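Local coordinates for beta-1,3-1,4-glucanase (Caldicellulosiruptor sp. F32, PDB 5H4R), which hydrolyses mixed-linkage beta-1,3-1,4-glucans such as lichenan, as a glycoside hydrolase of family 5, and is held here with a cello-oligosaccharide, at residues 53-58 / 360-365; 81-86 / 129-134; 138-143 / 165-170; 232-237 / 261-266. The protein carries 1 engineered substitution. All coordinates share one frame; numbering follows the deposited sequence.

How the contacts relate
Contacts 1 and 3 both reach the closed parallel barrel sheet and the bound glycan. Both touch the same two glucose units. They also touch each other, with D58 CB 3.5 Å from H141 CD2. Contact 2 joins two neighbouring helices of the outer layer. It meets contact 1 where T56 CG2 packs 3.7 Å from T81 OG1. Segment 129-134 then runs on through strand 135-139 into contact 3. Contact 4 is far from the sugars, on the opposite side of the chain's centre from contact 1, with nearest atoms about 17 Å apart. Its nearest atoms lie about 6 Å from contact 3 and about 7 Å from contact 2.

Contact 1: residues 53-58 / 360-365. With BGC (beta-D-glucopyranose), chain B; BGC (beta-D-glucopyranose), chain C.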
# COMPACT_ATOMS: atom_id res chain seq x y z
N LEU A 53 -8.46 -0.52 -2.99
CA LEU A 53 -9.79 -0.06 -2.59
C LEU A 53 -9.61 1.20 -1.73
O LEU A 53 -9.79 1.20 -0.51
CB LEU A 53 -10.51 -1.18 -1.85
CG LEU A 53 -12.00 -0.94 -1.57
CD1 LEU A 53 -12.80 -0.92 -2.84
CD2 LEU A 53 -12.49 -2.00 -0.61
N GLY A 54 -9.18 2.27 -2.38
CA GLY A 54 -8.80 3.46 -1.67
C GLY A 54 -9.98 4.30 -1.21
O GLY A 54 -11.07 4.28 -1.78
N ASN A 55 -9.74 5.08 -0.15
CA ASN A 55 -10.76 5.96 0.43
C ASN A 55 -12.04 5.21 0.78
O ASN A 55 -13.15 5.75 0.68
CB ASN A 55 -11.05 7.14 -0.50
CG ASN A 55 -10.02 8.27 -0.35
OD1 ASN A 55 -9.00 8.12 0.32
ND2 ASN A 55 -10.30 9.40 -0.97
N THR A 56 -11.88 3.97 1.25
CA THR A 56 -13.00 3.10 1.58
C THR A 56 -12.91 2.79 3.06
O THR A 56 -13.29 3.63 3.88
CB THR A 56 -12.99 1.89 0.64
OG1 THR A 56 -12.91 2.39 -0.71
CG2 THR A 56 -14.25 1.07 0.80
N PHE A 57 -12.47 1.59 3.47
CA PHE A 57 -12.35 1.29 4.90
C PHE A 57 -11.26 2.10 5.60
O PHE A 57 -11.20 2.10 6.84
CB PHE A 57 -12.08 -0.20 5.09
CG PHE A 57 -13.22 -1.05 4.62
CD1 PHE A 57 -14.39 -1.13 5.37
CD2 PHE A 57 -13.15 -1.73 3.44
CE1 PHE A 57 -15.46 -1.94 4.95
CE2 PHE A 57 -14.20 -2.49 3.00
CZ PHE A 57 -15.36 -2.60 3.75
N ASP A 58 -10.44 2.80 4.83
CA ASP A 58 -9.41 3.69 5.36
C ASP A 58 -9.93 5.08 5.73
O ASP A 58 -9.21 5.84 6.39
CB ASP A 58 -8.25 3.85 4.37
CG ASP A 58 -8.68 4.03 2.91
OD1 ASP A 58 -9.53 3.25 2.41
OD2 ASP A 58 -8.16 4.97 2.27
N TRP A 360 -3.28 3.27 -6.62
CA TRP A 360 -4.17 3.87 -5.62
C TRP A 360 -5.43 4.37 -6.33
O TRP A 360 -5.42 5.42 -6.97
CB TRP A 360 -3.45 5.02 -4.92
CG TRP A 360 -4.27 5.68 -3.89
CD1 TRP A 360 -4.82 6.92 -3.94
CD2 TRP A 360 -4.66 5.12 -2.64
NE1 TRP A 360 -5.54 7.17 -2.79
CE2 TRP A 360 -5.45 6.08 -1.97
CE3 TRP A 360 -4.42 3.90 -2.00
CZ2 TRP A 360 -5.98 5.86 -0.72
CZ3 TRP A 360 -4.94 3.69 -0.76
CH2 TRP A 360 -5.72 4.66 -0.12
N ASP A 361 -6.55 3.63 -6.21
CA ASP A 361 -7.80 4.02 -6.86
C ASP A 361 -8.78 4.45 -5.77
O ASP A 361 -9.43 3.62 -5.14
CB ASP A 361 -8.39 2.90 -7.71
CG ASP A 361 -9.54 3.37 -8.59
OD1 ASP A 361 -10.19 4.38 -8.21
OD2 ASP A 361 -9.82 2.71 -9.61
N ASN A 362 -8.90 5.77 -5.59
CA ASN A 362 -9.74 6.33 -4.55
C ASN A 362 -11.12 6.79 -5.06
O ASN A 362 -11.83 7.49 -4.34
CB ASN A 362 -9.02 7.49 -3.86
CG ASN A 362 -8.79 8.68 -4.78
OD1 ASN A 362 -8.98 8.58 -5.98
ND2 ASN A 362 -8.36 9.80 -4.22
N ASN A 363 -11.53 6.34 -6.26
CA ASN A 363 -12.84 6.67 -6.83
C ASN A 363 -13.07 8.17 -6.96
O ASN A 363 -14.22 8.62 -6.97
CB ASN A 363 -13.98 6.05 -6.02
CG ASN A 363 -15.27 5.91 -6.82
OD1 ASN A 363 -15.22 5.62 -8.01
ND2 ASN A 363 -16.43 6.10 -6.17
N ALA A 364 -12.00 8.96 -7.05
CA ALA A 364 -12.11 10.41 -7.19
C ALA A 364 -11.70 10.82 -8.60
O ALA A 364 -10.59 10.50 -9.04
CB ALA A 364 -11.23 11.13 -6.16
N PHE A 365 -12.58 11.57 -9.28
CA PHE A 365 -12.39 11.89 -10.69
C PHE A 365 -12.41 13.39 -11.01
O PHE A 365 -11.77 13.82 -11.97
CB PHE A 365 -13.47 11.19 -11.53
CG PHE A 365 -13.36 9.70 -11.48
CD1 PHE A 365 -12.47 9.03 -12.30
CD2 PHE A 365 -14.12 8.96 -10.58
CE1 PHE A 365 -12.34 7.66 -12.24
CE2 PHE A 365 -13.98 7.59 -10.51
CZ PHE A 365 -13.09 6.94 -11.33
C2 BGC B . -6.44 10.09 -0.82
C3 BGC B . -7.11 11.43 -0.53
C4 BGC B . -7.46 11.52 0.95
C5 BGC B . -6.21 11.24 1.80
C6 BGC B . -6.52 11.19 3.29
C1 BGC B . -5.23 9.95 0.09
O2 BGC B . -6.06 10.05 -2.19
O3 BGC B . -8.30 11.49 -1.34
O4 BGC B . -7.85 12.87 1.21
O5 BGC B . -5.66 10.00 1.45
O6 BGC B . -5.28 11.18 4.03
C2 BGC C . -1.78 7.26 1.68
C3 BGC C . -3.16 7.26 1.04
C4 BGC C . -3.30 8.56 0.27
C5 BGC C . -2.38 8.40 -0.94
C6 BGC C . -2.39 9.65 -1.84
C1 BGC C . -0.70 7.94 0.82
O2 BGC C . -1.41 5.91 2.04
O3 BGC C . -4.12 7.17 2.09
O4 BGC C . -4.65 8.69 -0.15
O5 BGC C . -1.04 8.11 -0.55
O6 BGC C . -2.15 10.86 -1.12
O HOH W 1 -12.76 9.41 -2.67
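The indole of W360 is sandwiched between a glucose and the backbone of G54. G54 CA lies over one face, 3.9 Å from the centroid of the six-membered ring, as a CH-pi contact. C3 of the chain C glucose lies over the other face. Both sit toward the rim of the ring. The side chain reaches this slot because CG stands anti to the backbone N (chi1 -179°). G54 has no side chain, which lets its CA come close to the ring. D58 OD2 meets the ring edge, 3.4 Å from W360 CH2. This carboxylate also takes the backbone N-H groups of N55 and T56, one on each oxygen.

G54 N donates to D361 O at 3.1 Å, a somewhat bent bond. N55 and N362 lie side by side and point the same way, their amide planes 49° apart. N55 ND2 donates to O3 of the chain B glucose at 2.9 Å. W360 NE1 donates to O2 of the same sugar at 3.0 Å. N362 ND2 adds weak bonds to both hydroxyls, and E370 O is its stronger partner. A water links N55 ND2 to N362 O. The OD1 atoms of D361 and N362 each close an Asx turn, to N363 N and A364 N. D361 OD2 is held by W51 and L375.

The segments begin in the last residues of strands 50-53 and 356-361, the first and last of the barrel, and run on into loops. These loops line the glycan pocket at the C-terminal mouth of this TIM barrel.

Contact 2: residues 81-86 / 129-134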
# COMPACT_ATOMS: atom_id res chain seq x y z
N THR A 81 -19.00 -1.13 -1.33
CA THR A 81 -18.30 -2.16 -2.07
C THR A 81 -19.19 -3.37 -2.30
O THR A 81 -19.96 -3.79 -1.42
CB THR A 81 -17.03 -2.59 -1.33
OG1 THR A 81 -16.29 -1.45 -0.91
CG2 THR A 81 -16.14 -3.40 -2.22
N THR A 82 -19.08 -3.96 -3.49
CA THR A 82 -19.87 -5.12 -3.85
C THR A 82 -18.99 -6.19 -4.48
O THR A 82 -17.89 -5.90 -4.95
CB THR A 82 -20.96 -4.78 -4.85
OG1 THR A 82 -20.34 -4.40 -6.08
CG2 THR A 82 -21.85 -3.66 -4.34
N LYS A 83 -19.51 -7.42 -4.51
CA LYS A 83 -18.79 -8.48 -5.21
C LYS A 83 -18.65 -8.17 -6.70
O LYS A 83 -17.60 -8.41 -7.30
CB LYS A 83 -19.45 -9.85 -5.00
CG LYS A 83 -18.45 -10.96 -5.43
CD LYS A 83 -18.98 -12.35 -5.31
CE LYS A 83 -17.95 -13.33 -5.86
NZ LYS A 83 -17.80 -13.23 -7.34
N GLN A 84 -19.69 -7.59 -7.31
CA GLN A 84 -19.59 -7.24 -8.72
C GLN A 84 -18.44 -6.27 -8.96
O GLN A 84 -17.74 -6.34 -9.98
CB GLN A 84 -20.92 -6.65 -9.22
CG GLN A 84 -20.98 -6.43 -10.71
CD GLN A 84 -22.31 -5.85 -11.19
OE1 GLN A 84 -23.20 -5.54 -10.39
NE2 GLN A 84 -22.44 -5.69 -12.50
N MET A 85 -18.23 -5.34 -8.04
CA MET A 85 -17.13 -4.39 -8.19
C MET A 85 -15.79 -5.10 -8.18
O MET A 85 -14.93 -4.85 -9.03
CB MET A 85 -17.21 -3.38 -7.06
CG MET A 85 -16.19 -2.28 -7.12
SD MET A 85 -16.33 -1.25 -5.65
CE MET A 85 -18.02 -0.82 -5.69
N ILE A 86 -15.58 -6.01 -7.23
CA ILE A 86 -14.32 -6.73 -7.19
C ILE A 86 -14.18 -7.64 -8.41
O ILE A 86 -13.08 -7.79 -8.96
CB ILE A 86 -14.20 -7.51 -5.87
CG1 ILE A 86 -14.41 -6.56 -4.67
CG2 ILE A 86 -12.87 -8.25 -5.78
CD1 ILE A 86 -13.56 -5.32 -4.72
N ALA A 129 -12.84 -10.86 -2.72
CA ALA A 129 -11.57 -11.00 -3.42
C ALA A 129 -11.06 -12.44 -3.40
O ALA A 129 -10.52 -12.94 -4.40
CB ALA A 129 -10.54 -10.07 -2.80
N MET A 130 -11.21 -13.12 -2.26
CA MET A 130 -10.82 -14.53 -2.21
C MET A 130 -11.62 -15.36 -3.20
O MET A 130 -11.11 -16.31 -3.80
CB MET A 130 -10.98 -15.09 -0.79
CG MET A 130 -10.14 -14.38 0.26
SD MET A 130 -8.36 -14.72 0.14
CE MET A 130 -8.29 -16.44 0.57
N LYS A 131 -12.92 -15.06 -3.36
CA LYS A 131 -13.72 -15.81 -4.32
C LYS A 131 -13.19 -15.65 -5.73
O LYS A 131 -13.35 -16.56 -6.56
CB LYS A 131 -15.18 -15.38 -4.23
CG LYS A 131 -15.87 -15.94 -3.01
CD LYS A 131 -17.32 -15.46 -2.90
CE LYS A 131 -18.16 -16.32 -1.94
NZ LYS A 131 -17.79 -16.14 -0.52
N ASN A 132 -12.55 -14.53 -6.01
CA ASN A 132 -11.91 -14.25 -7.29
C ASN A 132 -10.47 -14.74 -7.33
O ASN A 132 -9.76 -14.46 -8.30
CB ASN A 132 -11.96 -12.76 -7.59
CG ASN A 132 -13.30 -12.32 -8.19
OD1 ASN A 132 -13.61 -12.64 -9.35
ND2 ASN A 132 -14.08 -11.60 -7.42
N LYS A 133 -10.04 -15.50 -6.32
CA LYS A 133 -8.69 -16.07 -6.27
C LYS A 133 -7.60 -14.99 -6.37
O LYS A 133 -6.52 -15.24 -6.90
CB LYS A 133 -8.52 -17.14 -7.36
CG LYS A 133 -9.48 -18.34 -7.18
CD LYS A 133 -9.19 -19.44 -8.17
CE LYS A 133 -10.24 -20.55 -8.10
NZ LYS A 133 -10.07 -21.56 -9.17
N MET A 134 -7.85 -13.82 -5.78
CA MET A 134 -6.93 -12.69 -5.83
C MET A 134 -6.05 -12.71 -4.60
O MET A 134 -6.43 -13.25 -3.56
CB MET A 134 -7.70 -11.37 -5.90
CG MET A 134 -8.51 -11.25 -7.16
SD MET A 134 -9.50 -9.75 -7.14
CE MET A 134 -8.22 -8.57 -7.62
O HOH W 2 -16.12 -15.47 -8.30
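The backbones of I86 and A129 come closest here, with CA atoms 6.3 Å apart, where the start of helix 83-91 passes the end of helix 116-131. T82 is the N-cap of the first helix, and its OG1 accepts from M85 N at 3.0 Å. The second helix stops in a Schellman motif, with K133 at positive phi as the C-prime residue.

The apolar centre is one methyl, I86 CG2. It stands anti to the backbone N and touches A129 CA at 3.8 Å and M134 SD at 3.9 Å. It also packs against N132 ND2. I86 and A129 both rest on I97 of strand 96-99 beneath them.

Nearer the surface, K83 and K131 cross at about a right angle. Their aliphatic parts touch, K83 CE to K131 CD, at 3.7 Å. The K83 chain is extended up to CE, and its last torsion bends NZ aside. NZ forms a salt bridge with D87 and donates to a water, which bonds weakly to K131 O. D87 OD1 also accepts from N132 ND2, so one carboxylate oxygen serves residues of both segments.

Such side-by-side packing of successive helices over the sheet is how the outer layer of a TIM barrel is built.

Contact 3: residues 138-143 / 165-170; sequences INIHHD and SIWTQV. With BGC (beta-D-glucopyranose), chain C; BGC (beta-D-glucopyranose), chain B.
In a beta-alpha unit of the TIM barrel, I138 on strand 135-139 and I140 just after it pack on helix 156-173, while H141 and H142 further along line the glycan pocket. I138 CD1 and V170 CG1 meet tip to tip at 3.6 Å. I140 CD1 touches both I166 CG2 (3.8 Å) and W167 NE1 (3.5 Å), crossing both side chains at a slant. The W167 indole turns its edge to the strand. I138 O lies in the plane of the ring, 3.7 Å from W167 CH2. W167 NE1 has its polar partner in A185.

On the other side of the strand, N139 points away from the helix. Its ND2 donates to H141 ND1 at 3.0 Å, in the plane of the imidazole, and its OD1 is held by V101 N. This second-shell bond probably helps to set the turn of the ring. H141 NE2 meets O3 of the chain C glucose at 3.0 Å with a nearly straight bond (168°). With a leucine in place of H141, the sugar O3 and N139 ND2 are likely to lose the partner they share.

The two sides differ in chemistry. Between the segments lies mostly apolar van der Waals packing, with the W167 edge against a carbonyl oxygen. The pocket side relies on hydrogen bonds from N139 to H141 and between H141 and the sugar.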
# COMPACT_ATOMS: atom_id res chain seq x y z
N ILE A 138 -4.32 -6.52 3.67
CA ILE A 138 -5.04 -5.71 4.65
C ILE A 138 -4.01 -5.11 5.61
O ILE A 138 -2.95 -5.70 5.85
CB ILE A 138 -6.11 -6.51 5.43
CG1 ILE A 138 -5.53 -7.71 6.14
CG2 ILE A 138 -7.22 -6.95 4.49
CD1 ILE A 138 -6.57 -8.49 7.00
N ASN A 139 -4.30 -3.93 6.16
CA ASN A 139 -3.29 -3.21 6.94
C ASN A 139 -3.93 -2.46 8.11
O ASN A 139 -5.12 -2.61 8.40
CB ASN A 139 -2.51 -2.24 6.04
CG ASN A 139 -3.32 -1.01 5.64
OD1 ASN A 139 -4.48 -0.82 6.00
ND2 ASN A 139 -2.67 -0.13 4.88
N ILE A 140 -3.08 -1.69 8.81
CA ILE A 140 -3.48 -0.54 9.63
C ILE A 140 -3.17 0.73 8.84
O ILE A 140 -2.02 0.94 8.44
CB ILE A 140 -2.71 -0.54 10.97
CG1 ILE A 140 -3.07 -1.75 11.84
CG2 ILE A 140 -2.89 0.80 11.72
CD1 ILE A 140 -2.30 -1.85 13.14
N HIS A 141 -4.17 1.60 8.59
CA HIS A 141 -3.98 2.71 7.68
C HIS A 141 -3.91 4.02 8.45
O HIS A 141 -2.85 4.33 9.04
CB HIS A 141 -5.04 2.66 6.58
CG HIS A 141 -4.59 3.30 5.31
ND1 HIS A 141 -3.74 2.67 4.42
CD2 HIS A 141 -4.85 4.53 4.80
CE1 HIS A 141 -3.52 3.48 3.40
NE2 HIS A 141 -4.19 4.61 3.60
N HIS A 142 -4.96 4.86 8.45
CA HIS A 142 -4.90 6.22 9.01
C HIS A 142 -5.16 6.20 10.52
O HIS A 142 -6.09 6.84 11.03
CB HIS A 142 -5.91 7.17 8.37
CG HIS A 142 -5.68 7.47 6.92
ND1 HIS A 142 -4.46 7.87 6.41
CD2 HIS A 142 -6.55 7.47 5.88
CE1 HIS A 142 -4.59 8.07 5.11
NE2 HIS A 142 -5.85 7.85 4.77
N ASP A 143 -4.29 5.48 11.23
CA ASP A 143 -4.31 5.36 12.68
C ASP A 143 -3.05 5.94 13.31
O ASP A 143 -2.67 5.56 14.41
CB ASP A 143 -4.47 3.90 13.10
CG ASP A 143 -5.81 3.30 12.70
OD1 ASP A 143 -6.76 4.05 12.47
OD2 ASP A 143 -5.91 2.05 12.68
N SER A 165 -2.85 -5.51 19.92
CA SER A 165 -4.28 -5.77 20.03
C SER A 165 -4.94 -5.85 18.67
O SER A 165 -5.72 -6.78 18.41
CB SER A 165 -4.98 -4.72 20.87
OG SER A 165 -6.35 -5.10 20.94
N ILE A 166 -4.70 -4.86 17.80
CA ILE A 166 -5.28 -4.90 16.46
C ILE A 166 -4.88 -6.18 15.75
O ILE A 166 -5.74 -6.88 15.19
CB ILE A 166 -4.89 -3.66 15.64
CG1 ILE A 166 -5.46 -2.38 16.25
CG2 ILE A 166 -5.36 -3.81 14.19
CD1 ILE A 166 -7.00 -2.29 16.34
N TRP A 167 -3.58 -6.51 15.75
CA TRP A 167 -3.15 -7.64 14.94
C TRP A 167 -3.51 -8.97 15.58
O TRP A 167 -3.77 -9.92 14.84
CB TRP A 167 -1.66 -7.54 14.60
CG TRP A 167 -1.50 -6.64 13.42
CD1 TRP A 167 -0.89 -5.40 13.37
CD2 TRP A 167 -2.01 -6.88 12.10
NE1 TRP A 167 -1.00 -4.88 12.12
CE2 TRP A 167 -1.68 -5.76 11.31
CE3 TRP A 167 -2.71 -7.93 11.52
CZ2 TRP A 167 -2.02 -5.66 9.97
CZ3 TRP A 167 -3.06 -7.84 10.18
CH2 TRP A 167 -2.71 -6.71 9.42
N THR A 168 -3.63 -9.05 16.91
CA THR A 168 -4.15 -10.28 17.49
C THR A 168 -5.57 -10.52 17.01
O THR A 168 -5.94 -11.63 16.61
CB THR A 168 -4.09 -10.22 19.02
OG1 THR A 168 -2.74 -10.21 19.47
CG2 THR A 168 -4.77 -11.44 19.64
N GLN A 169 -6.40 -9.47 17.05
CA GLN A 169 -7.80 -9.61 16.67
C GLN A 169 -7.94 -9.90 15.19
O GLN A 169 -8.70 -10.80 14.80
CB GLN A 169 -8.58 -8.35 17.03
CG GLN A 169 -8.74 -8.17 18.51
CD GLN A 169 -9.38 -6.85 18.84
OE1 GLN A 169 -10.61 -6.70 18.75
NE2 GLN A 169 -8.56 -5.89 19.25
N VAL A 170 -7.24 -9.14 14.34
CA VAL A 170 -7.37 -9.32 12.90
C VAL A 170 -6.77 -10.66 12.48
O VAL A 170 -7.37 -11.43 11.72
CB VAL A 170 -6.75 -8.14 12.15
CG1 VAL A 170 -6.76 -8.39 10.64
CG2 VAL A 170 -7.51 -6.85 12.52
C2 BGC C . -1.78 7.26 1.68
C3 BGC C . -3.16 7.26 1.04
C4 BGC C . -3.30 8.56 0.27
C5 BGC C . -2.38 8.40 -0.94
C6 BGC C . -2.39 9.65 -1.84
C1 BGC C . -0.70 7.94 0.82
O2 BGC C . -1.41 5.91 2.04
O3 BGC C . -4.12 7.17 2.09
O4 BGC C . -4.65 8.69 -0.15
O5 BGC C . -1.04 8.11 -0.55
O6 BGC C . -2.15 10.86 -1.12
C2 BGC B . -6.44 10.09 -0.82
C3 BGC B . -7.11 11.43 -0.53
C4 BGC B . -7.46 11.52 0.95
C5 BGC B . -6.21 11.24 1.80
C6 BGC B . -6.52 11.19 3.29
C1 BGC B . -5.23 9.95 0.09
O2 BGC B . -6.06 10.05 -2.19
O3 BGC B . -8.30 11.49 -1.34
O4 BGC B . -7.85 12.87 1.21
O5 BGC B . -5.66 10.00 1.45
O6 BGC B . -5.28 11.18 4.03

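Contact 4: residues 232-237 / 261-266; sequences NVSRYL and SKYKNR
R266 bends at its second torsion (chi2 -71°), which brings CD over the ring of Y236 and lays the guanidinium flat against it, offset from the ring centre. Both residues sit in loops that lead into TIM-barrel strands 237-240 and 267-272, at the N-terminal end of the barrel. Ring and guanidinium are parallel within 1°, their centres 4.5 Å apart. R266 CD is 3.5 Å from the Y236 centroid, a CH-pi contact. Y263 CB covers the other guanidinium face, and F43 of helix 39-47 stacks on Y236. Without the ring of Y236, as with an alanine here, the guanidinium of R266 is likely to lose the flat surface on one face and turn more freely.

R266 NH1 donates to S234 O at 2.7 Å, from above the carbonyl plane. Its ion pair with D179 is long and weak. S234 CB also packs on Y263 CD1 at 3.4 Å. Nearby, S261 OG donates to Y263 O within its own loop, on a lone pair of that carbonyl. The backbones meet at L237 N, which bonds to R266 O at 3.0 Å. A water 2.8 Å from Y236 OH ties that hydroxyl to N265 O.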
# COMPACT_ATOMS: atom_id res chain seq x y z
N ASN A 232 -1.26 -18.36 9.91
CA ASN A 232 -0.50 -17.16 10.25
C ASN A 232 0.94 -17.47 10.61
O ASN A 232 1.75 -16.54 10.67
CB ASN A 232 -1.16 -16.39 11.40
CG ASN A 232 -2.54 -15.86 11.05
OD1 ASN A 232 -2.84 -15.61 9.88
ND2 ASN A 232 -3.39 -15.69 12.06
N VAL A 233 1.29 -18.74 10.83
CA VAL A 233 2.68 -19.08 11.14
C VAL A 233 3.59 -18.89 9.94
O VAL A 233 4.80 -18.67 10.13
CB VAL A 233 2.79 -20.52 11.66
CG1 VAL A 233 1.94 -20.71 12.89
CG2 VAL A 233 2.42 -21.54 10.59
N SER A 234 3.06 -18.93 8.71
CA SER A 234 3.89 -18.88 7.50
C SER A 234 3.41 -17.88 6.45
O SER A 234 4.06 -17.75 5.40
CB SER A 234 3.94 -20.28 6.87
OG SER A 234 2.62 -20.77 6.72
N ARG A 235 2.28 -17.22 6.67
CA ARG A 235 1.75 -16.21 5.77
C ARG A 235 2.81 -15.14 5.48
O ARG A 235 3.61 -14.79 6.34
CB ARG A 235 0.53 -15.57 6.46
CG ARG A 235 -0.14 -14.45 5.78
CD ARG A 235 -1.33 -13.93 6.57
NE ARG A 235 -2.18 -14.95 7.18
CZ ARG A 235 -2.99 -15.76 6.51
NH1 ARG A 235 -3.04 -15.71 5.19
NH2 ARG A 235 -3.70 -16.67 7.16
N TYR A 236 2.78 -14.60 4.26
CA TYR A 236 3.64 -13.46 3.95
C TYR A 236 3.13 -12.21 4.65
O TYR A 236 1.93 -11.96 4.73
CB TYR A 236 3.69 -13.21 2.44
CG TYR A 236 4.52 -14.21 1.67
CD1 TYR A 236 3.96 -15.39 1.20
CD2 TYR A 236 5.87 -13.98 1.42
CE1 TYR A 236 4.70 -16.31 0.49
CE2 TYR A 236 6.64 -14.91 0.73
CZ TYR A 236 6.04 -16.07 0.26
OH TYR A 236 6.77 -17.01 -0.43
N LEU A 237 4.08 -11.40 5.14
CA LEU A 237 3.81 -10.20 5.91
C LEU A 237 4.62 -9.05 5.31
O LEU A 237 5.80 -9.22 5.03
CB LEU A 237 4.21 -10.38 7.35
CG LEU A 237 3.73 -11.62 8.08
CD1 LEU A 237 4.34 -11.70 9.47
CD2 LEU A 237 2.20 -11.59 8.15
N SER A 261 8.77 -18.02 11.61
CA SER A 261 8.24 -18.95 10.62
C SER A 261 9.30 -19.98 10.24
O SER A 261 10.45 -19.63 9.96
CB SER A 261 7.80 -18.18 9.38
OG SER A 261 7.40 -19.08 8.36
N LYS A 262 8.90 -21.25 10.23
CA LYS A 262 9.78 -22.28 9.71
C LYS A 262 9.96 -22.17 8.20
O LYS A 262 10.90 -22.75 7.65
CB LYS A 262 9.23 -23.65 10.09
CG LYS A 262 9.27 -23.89 11.61
CD LYS A 262 8.75 -25.26 12.02
CE LYS A 262 8.74 -25.39 13.54
NZ LYS A 262 8.29 -26.73 14.01
N TYR A 263 9.11 -21.40 7.52
CA TYR A 263 9.33 -21.07 6.12
C TYR A 263 10.19 -19.82 6.06
O TYR A 263 9.86 -18.80 6.68
CB TYR A 263 8.02 -20.85 5.38
CG TYR A 263 7.24 -22.12 5.13
CD1 TYR A 263 6.35 -22.60 6.09
CD2 TYR A 263 7.42 -22.86 3.97
CE1 TYR A 263 5.64 -23.77 5.88
CE2 TYR A 263 6.71 -24.04 3.75
CZ TYR A 263 5.83 -24.49 4.71
OH TYR A 263 5.12 -25.65 4.51
N LYS A 264 11.29 -19.90 5.32
CA LYS A 264 12.18 -18.76 5.23
C LYS A 264 11.61 -17.68 4.32
O LYS A 264 10.78 -17.93 3.44
CB LYS A 264 13.54 -19.19 4.68
CG LYS A 264 14.22 -20.33 5.43
CD LYS A 264 15.59 -20.61 4.82
CE LYS A 264 16.33 -21.75 5.51
NZ LYS A 264 16.11 -23.08 4.84
N ASN A 265 12.05 -16.46 4.56
CA ASN A 265 11.91 -15.36 3.61
C ASN A 265 10.44 -15.03 3.35
O ASN A 265 9.98 -14.99 2.21
CB ASN A 265 12.64 -15.71 2.31
CG ASN A 265 12.97 -14.51 1.47
OD1 ASN A 265 13.15 -13.40 1.97
ND2 ASN A 265 13.07 -14.71 0.16
N ARG A 266 9.69 -14.78 4.42
CA ARG A 266 8.26 -14.52 4.35
C ARG A 266 7.93 -13.08 4.70
O ARG A 266 6.76 -12.76 4.88
CB ARG A 266 7.49 -15.51 5.26
CG ARG A 266 7.52 -16.97 4.79
CD ARG A 266 6.69 -17.16 3.53
NE ARG A 266 6.81 -18.46 2.87
CZ ARG A 266 5.82 -19.33 2.67
NH1 ARG A 266 4.58 -19.10 3.10
NH2 ARG A 266 6.08 -20.44 2.02
O HOH W 3 6.02 -21.79 10.47
O HOH W 4 9.29 -17.49 0.68